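PDB 6JIL: cycloserine biosynthesis protein DcsG from Streptomyces lavendulae, which catalyses the magnesium-dependent, ATP-driven cyclization of O-ureido-D-serine to the antibiotic D-cycloserine, as a monomeric enzyme of the ATP-grasp family. Local coordinates for residues E61-F66 against N168-I173; M19-E24 against N278-E283. All coordinates share one frame; numbering follows the deposited sequence.

Interaction 1. Residues E61-F66 against N168-I173; sequences ERQAEF and NGSHVI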
loop_
_atom_site.group_PDB
_atom_site.type_symbol
_atom_site.label_atom_id
_atom_site.label_comp_id
_atom_site.label_asym_id
_atom_site.label_seq_id
_atom_site.Cartn_x
_atom_site.Cartn_y
_atom_site.Cartn_z
ATOM N N GLU A 61 -0.217 -13.328 -1.229
ATOM C CA GLU A 61 -0.269 -14.758 -0.928
ATOM C C GLU A 61 1.007 -15.450 -1.378
ATOM O O GLU A 61 1.343 -16.525 -0.885
ATOM C CB GLU A 61 -1.453 -15.416 -1.630
ATOM C CG GLU A 61 -2.767 -15.209 -0.934
ATOM C CD GLU A 61 -3.931 -15.586 -1.811
ATOM O OE1 GLU A 61 -3.885 -16.675 -2.426
ATOM O OE2 GLU A 61 -4.898 -14.794 -1.886
ATOM N N ARG A 62 1.705 -14.836 -2.324
ATOM C CA ARG A 62 2.946 -15.394 -2.838
ATOM C C ARG A 62 3.893 -14.262 -3.224
ATOM O O ARG A 62 4.184 -14.032 -4.395
ATOM C CB ARG A 62 2.657 -16.314 -4.030
ATOM C CG ARG A 62 1.588 -15.809 -4.986
ATOM C CD ARG A 62 1.291 -16.843 -6.064
ATOM N NE ARG A 62 0.823 -18.110 -5.502
ATOM C CZ ARG A 62 -0.365 -18.285 -4.923
ATOM N NH1 ARG A 62 -1.223 -17.271 -4.828
ATOM N NH2 ARG A 62 -0.698 -19.477 -4.437
ATOM N N GLN A 63 4.377 -13.569 -2.204
ATOM C CA GLN A 63 5.263 -12.437 -2.372
ATOM C C GLN A 63 6.506 -12.737 -3.193
ATOM O O GLN A 63 6.757 -12.073 -4.192
ATOM C CB GLN A 63 5.653 -11.890 -0.997
ATOM C CG GLN A 63 4.452 -11.581 -0.101
ATOM C CD GLN A 63 3.943 -12.796 0.674
ATOM O OE1 GLN A 63 3.695 -13.860 0.104
ATOM N NE2 GLN A 63 3.780 -12.631 1.988
ATOM N N ALA A 64 7.283 -13.729 -2.776
ATOM C CA ALA A 64 8.499 -14.082 -3.499
ATOM C C ALA A 64 8.224 -14.338 -4.979
ATOM O O ALA A 64 9.010 -13.931 -5.836
ATOM C CB ALA A 64 9.155 -15.316 -2.869
ATOM N N GLU A 65 7.114 -15.013 -5.269
ATOM C CA GLU A 65 6.737 -15.330 -6.646
ATOM C C GLU A 65 6.505 -14.079 -7.479
ATOM O O GLU A 65 6.948 -14.006 -8.627
ATOM C CB GLU A 65 5.463 -16.185 -6.691
ATOM C CG GLU A 65 5.637 -17.639 -6.280
ATOM C CD GLU A 65 5.853 -17.823 -4.788
ATOM O OE1 GLU A 65 5.922 -18.988 -4.340
ATOM O OE2 GLU A 65 5.953 -16.814 -4.060
ATOM N N PHE A 66 5.809 -13.102 -6.902
ATOM C CA PHE A 66 5.509 -11.863 -7.608
ATOM C C PHE A 66 6.769 -11.029 -7.817
ATOM O O PHE A 66 6.962 -10.435 -8.882
ATOM C CB PHE A 66 4.471 -11.034 -6.842
ATOM C CG PHE A 66 4.111 -9.745 -7.529
ATOM C CD1 PHE A 66 3.379 -9.754 -8.711
ATOM C CD2 PHE A 66 4.556 -8.528 -7.034
ATOM C CE1 PHE A 66 3.102 -8.572 -9.388
ATOM C CE2 PHE A 66 4.283 -7.339 -7.707
ATOM C CZ PHE A 66 3.558 -7.361 -8.883
ATOM N N ASN A 168 6.471 -18.261 7.626
ATOM C CA ASN A 168 6.326 -18.131 6.183
ATOM C C ASN A 168 7.460 -17.254 5.665
ATOM O O ASN A 168 7.535 -16.957 4.478
ATOM C CB ASN A 168 4.956 -17.523 5.847
ATOM C CG ASN A 168 4.743 -17.331 4.352
ATOM O OD1 ASN A 168 5.133 -18.174 3.541
ATOM N ND2 ASN A 168 4.103 -16.223 3.981
ATOM N N GLY A 169 8.343 -16.842 6.572
ATOM C CA GLY A 169 9.471 -16.017 6.190
ATOM C C GLY A 169 9.159 -14.552 5.949
ATOM O O GLY A 169 9.885 -13.876 5.224
ATOM N N SER A 170 8.086 -14.053 6.546
ATOM C CA SER A 170 7.707 -12.652 6.397
ATOM C C SER A 170 8.148 -11.887 7.641
ATOM O O SER A 170 8.254 -12.465 8.722
ATOM C CB SER A 170 6.182 -12.507 6.277
ATOM O OG SER A 170 5.655 -13.155 5.135
ATOM N N HIS A 171 8.421 -10.596 7.488
ATOM C CA HIS A 171 8.775 -9.773 8.637
ATOM C C HIS A 171 7.420 -9.370 9.210
ATOM O O HIS A 171 6.445 -9.264 8.475
ATOM C CB HIS A 171 9.546 -8.523 8.214
ATOM C CG HIS A 171 11.020 -8.734 8.083
ATOM N ND1 HIS A 171 11.578 -9.518 7.096
ATOM C CD2 HIS A 171 12.056 -8.256 8.814
ATOM C CE1 HIS A 171 12.893 -9.513 7.222
ATOM N NE2 HIS A 171 13.210 -8.754 8.257
ATOM N N VAL A 172 7.349 -9.151 10.515
ATOM C CA VAL A 172 6.089 -8.777 11.146
ATOM C C VAL A 172 6.190 -7.423 11.808
ATOM O O VAL A 172 7.195 -7.100 12.438
ATOM C CB VAL A 172 5.670 -9.818 12.211
ATOM C CG1 VAL A 172 4.377 -9.390 12.894
ATOM C CG2 VAL A 172 5.499 -11.182 11.555
ATOM N N ILE A 173 5.142 -6.625 11.656
ATOM C CA ILE A 173 5.110 -5.307 12.258
ATOM C C ILE A 173 4.135 -5.274 13.422
ATOM O O ILE A 173 3.027 -5.794 13.330
ATOM C CB ILE A 173 4.726 -4.220 11.215
ATOM C CG1 ILE A 173 5.956 -3.859 10.382
ATOM C CG2 ILE A 173 4.193 -2.975 11.904
ATOM C CD1 ILE A 173 5.694 -2.829 9.326
HETATM O O HOH W 1 3.119 -16.511 1.355
#
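Q63 and N168 meet through one ordered water. ND2 of N168 donates a hydrogen bond to the water oxygen at 2.8 Å. The water in turn donates one to OE1 of Q63, 3.0 Å from its oxygen. Its other goes to the backbone O of E61, 2.9 Å from the water oxygen. The amides of N168 and Q63 thus supply an N-H and a C=O, and the E61 carbonyl supplies the second acceptor. CG of N168 stands anti to the backbone N (chi1 179°), which carries the amide toward Q63; the two amide planes are turned 48° apart.

NE2 of Q63 lies 3.7 Å from OG of S170, too far to bond, but D140 links the two: its carboxylate takes a hydrogen bond from S170 OG and a weak one from Q63 NE2. The small hydroxyl of S170 thus reaches an acid that the glutamine also approaches.

R62 is the N-cap of helix 63-76, while G169, with positive phi, ends helix 155-167 in a Schellman motif, a position that favours glycine.

Residues 168-173 lie in the ATP-grasp region, and the Q63 side chain is about 11 Å from bound ADP, near the nucleotide site but not in it. The contact bridges the start of helix 63-76 and the link from helix 155-167 into strand 172-176, where V172 packs on that helix and pairs with V111.

Interaction 2. Residues M19-E24 against N278-E283; sequences MPPLLE and NLTFSE
P21 and L22, in the first turns of helix 19-28, pack against L279 and T280 of a short 3-10 turn in the ATP-grasp region, on the loop from strand 265-271 to helix 285-296. Helix 19-28 belongs to a parallel beta-alpha-beta unit, running between strands 4-8 and 33-37.

The touching atoms are all carbons. CG of P21 comes within 3.7 Å of CG2 of T280, the two side chains slanting across each other, and the same CG lies 4.2 Å from CB of L279. Proline suits the first turn of a helix, where its missing N-H costs little, and its rigid ring presents CG to the 3-10 turn. T280, which is exposed, can offer a methyl to this ring because its CG2 lies anti to the carbonyl carbon. L279 is the deeper partner: its extended chain (chi2 -178°) brings CD1 to 4.0 Å from CB of L22. Both leucines are buried, and each also meets helix 285-296, L22 at F289 and L279 at A286, so branched aliphatic chains suit this seam.

Polar bonds also reach the turn. D18, just ahead of helix 19-28, accepts a hydrogen bond from the backbone N of L279 and a weak one from that of N278. N278 also holds R220, inferred to be an active-site residue, through OD1, which puts the turn beside what is probably the active site.

Within the turn, the carbonyl O of L279 is gripped twice by S282, from the same face of its plane: by the backbone N at 3.2 Å, and by OG at 3.0 Å, tilted 28° from that plane.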
loop_
_atom_site.group_PDB
_atom_site.type_symbol
_atom_site.label_atom_id
_atom_site.label_comp_id
_atom_site.label_asym_id
_atom_site.label_seq_id
_atom_site.Cartn_x
_atom_site.Cartn_y
_atom_site.Cartn_z
HETATM N N MSE A 19 -9.637 -0.191 -12.837
HETATM C CA MSE A 19 -9.375 -0.614 -14.214
HETATM C C MSE A 19 -10.307 -0.048 -15.289
HETATM O O MSE A 19 -9.839 0.464 -16.303
HETATM C CB MSE A 19 -9.349 -2.138 -14.323
HETATM C CG MSE A 19 -8.601 -2.623 -15.563
HETATM SE SE MSE A 19 -6.712 -2.080 -15.575
HETATM C CE MSE A 19 -6.035 -3.439 -14.364
ATOM N N PRO A 20 -11.633 -0.139 -15.090
ATOM C CA PRO A 20 -12.556 0.398 -16.102
ATOM C C PRO A 20 -12.294 1.877 -16.421
ATOM O O PRO A 20 -12.099 2.244 -17.579
ATOM C CB PRO A 20 -13.932 0.168 -15.475
ATOM C CG PRO A 20 -13.732 -1.083 -14.671
ATOM C CD PRO A 20 -12.367 -0.848 -14.024
ATOM N N PRO A 21 -12.289 2.746 -15.397
ATOM C CA PRO A 21 -12.035 4.162 -15.680
ATOM C C PRO A 21 -10.612 4.438 -16.191
ATOM O O PRO A 21 -10.403 5.344 -17.001
ATOM C CB PRO A 21 -12.319 4.837 -14.337
ATOM C CG PRO A 21 -11.999 3.768 -13.343
ATOM C CD PRO A 21 -12.588 2.542 -13.966
ATOM N N LEU A 22 -9.639 3.659 -15.725
ATOM C CA LEU A 22 -8.254 3.847 -16.158
ATOM C C LEU A 22 -8.104 3.539 -17.641
ATOM O O LEU A 22 -7.374 4.232 -18.353
ATOM C CB LEU A 22 -7.297 2.967 -15.339
ATOM C CG LEU A 22 -5.821 2.941 -15.785
ATOM C CD1 LEU A 22 -5.285 4.370 -15.932
ATOM C CD2 LEU A 22 -4.983 2.154 -14.772
ATOM N N LEU A 23 -8.799 2.507 -18.109
ATOM C CA LEU A 23 -8.740 2.134 -19.515
ATOM C C LEU A 23 -9.333 3.232 -20.404
ATOM O O LEU A 23 -8.807 3.521 -21.478
ATOM C CB LEU A 23 -9.483 0.818 -19.748
ATOM C CG LEU A 23 -8.818 -0.464 -19.231
ATOM C CD1 LEU A 23 -9.737 -1.655 -19.486
ATOM C CD2 LEU A 23 -7.486 -0.671 -19.937
ATOM N N GLU A 24 -10.426 3.846 -19.964
ATOM C CA GLU A 24 -11.031 4.910 -20.749
ATOM C C GLU A 24 -10.092 6.110 -20.827
ATOM O O GLU A 24 -9.923 6.711 -21.891
ATOM C CB GLU A 24 -12.373 5.327 -20.147
ATOM C CG GLU A 24 -13.470 4.310 -20.389
ATOM C CD GLU A 24 -13.457 3.764 -21.817
ATOM O OE1 GLU A 24 -12.884 2.670 -22.038
ATOM O OE2 GLU A 24 -14.008 4.439 -22.719
ATOM N N ASN A 278 -8.743 4.720 -6.069
ATOM C CA ASN A 278 -10.068 5.312 -5.851
ATOM C C ASN A 278 -10.427 6.309 -6.950
ATOM O O ASN A 278 -11.036 7.352 -6.688
ATOM C CB ASN A 278 -10.133 6.013 -4.485
ATOM C CG ASN A 278 -9.914 5.058 -3.329
ATOM O OD1 ASN A 278 -10.568 4.026 -3.238
ATOM N ND2 ASN A 278 -8.995 5.401 -2.439
ATOM N N LEU A 279 -10.056 5.979 -8.182
ATOM C CA LEU A 279 -10.325 6.843 -9.327
ATOM C C LEU A 279 -11.796 7.209 -9.484
ATOM O O LEU A 279 -12.122 8.337 -9.851
ATOM C CB LEU A 279 -9.839 6.173 -10.616
ATOM C CG LEU A 279 -8.350 5.821 -10.695
ATOM C CD1 LEU A 279 -8.040 5.199 -12.055
ATOM C CD2 LEU A 279 -7.511 7.073 -10.466
ATOM N N THR A 280 -12.683 6.261 -9.199
ATOM C CA THR A 280 -14.114 6.489 -9.348
ATOM C C THR A 280 -14.732 7.398 -8.288
ATOM O O THR A 280 -15.936 7.668 -8.321
ATOM C CB THR A 280 -14.882 5.142 -9.399
ATOM O OG1 THR A 280 -14.745 4.453 -8.151
ATOM C CG2 THR A 280 -14.314 4.257 -10.508
ATOM N N PHE A 281 -13.915 7.872 -7.351
ATOM C CA PHE A 281 -14.402 8.779 -6.310
ATOM C C PHE A 281 -14.004 10.223 -6.598
ATOM O O PHE A 281 -14.288 11.115 -5.804
ATOM C CB PHE A 281 -13.852 8.398 -4.932
ATOM C CG PHE A 281 -14.532 7.221 -4.308
ATOM C CD1 PHE A 281 -14.161 5.925 -4.648
ATOM C CD2 PHE A 281 -15.526 7.408 -3.354
ATOM C CE1 PHE A 281 -14.767 4.834 -4.043
ATOM C CE2 PHE A 281 -16.139 6.324 -2.745
ATOM C CZ PHE A 281 -15.759 5.034 -3.089
ATOM N N SER A 282 -13.332 10.443 -7.722
ATOM C CA SER A 282 -12.892 11.781 -8.115
ATOM C C SER A 282 -13.424 12.026 -9.516
ATOM O O SER A 282 -13.655 11.073 -10.251
ATOM C CB SER A 282 -11.367 11.841 -8.146
ATOM O OG SER A 282 -10.863 11.019 -9.186
ATOM N N GLU A 283 -13.597 13.281 -9.914
ATOM C CA GLU A 283 -14.124 13.524 -11.253
ATOM C C GLU A 283 -13.086 13.539 -12.368
ATOM O O GLU A 283 -13.450 13.499 -13.539
ATOM C CB GLU A 283 -14.944 14.819 -11.306
ATOM C CG GLU A 283 -15.841 14.923 -12.560
ATOM C CD GLU A 283 -16.979 13.888 -12.591
ATOM O OE1 GLU A 283 -17.957 14.055 -11.829
ATOM O OE2 GLU A 283 -16.897 12.909 -13.371
#

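How the interactions relate
From the N terminus, the chain reaches residues 19-24 in the first helix, 19-28, then 61-66 at the start of helix 63-76. It returns to 61-66 at 168-173, closing interaction 1, and to 19-24 at 278-283, closing interaction 2. The first loop is thus nested within the second. Interaction 1 joins the region of the parallel sheet to the antiparallel sheet containing strand 172-176; interaction 2 joins a helix of the N-terminal region to the loop after strand 265-271. The contacts lie on opposite sides of the chain's centre, their own centres about 30 Å apart and their nearest atoms about 12 Å apart.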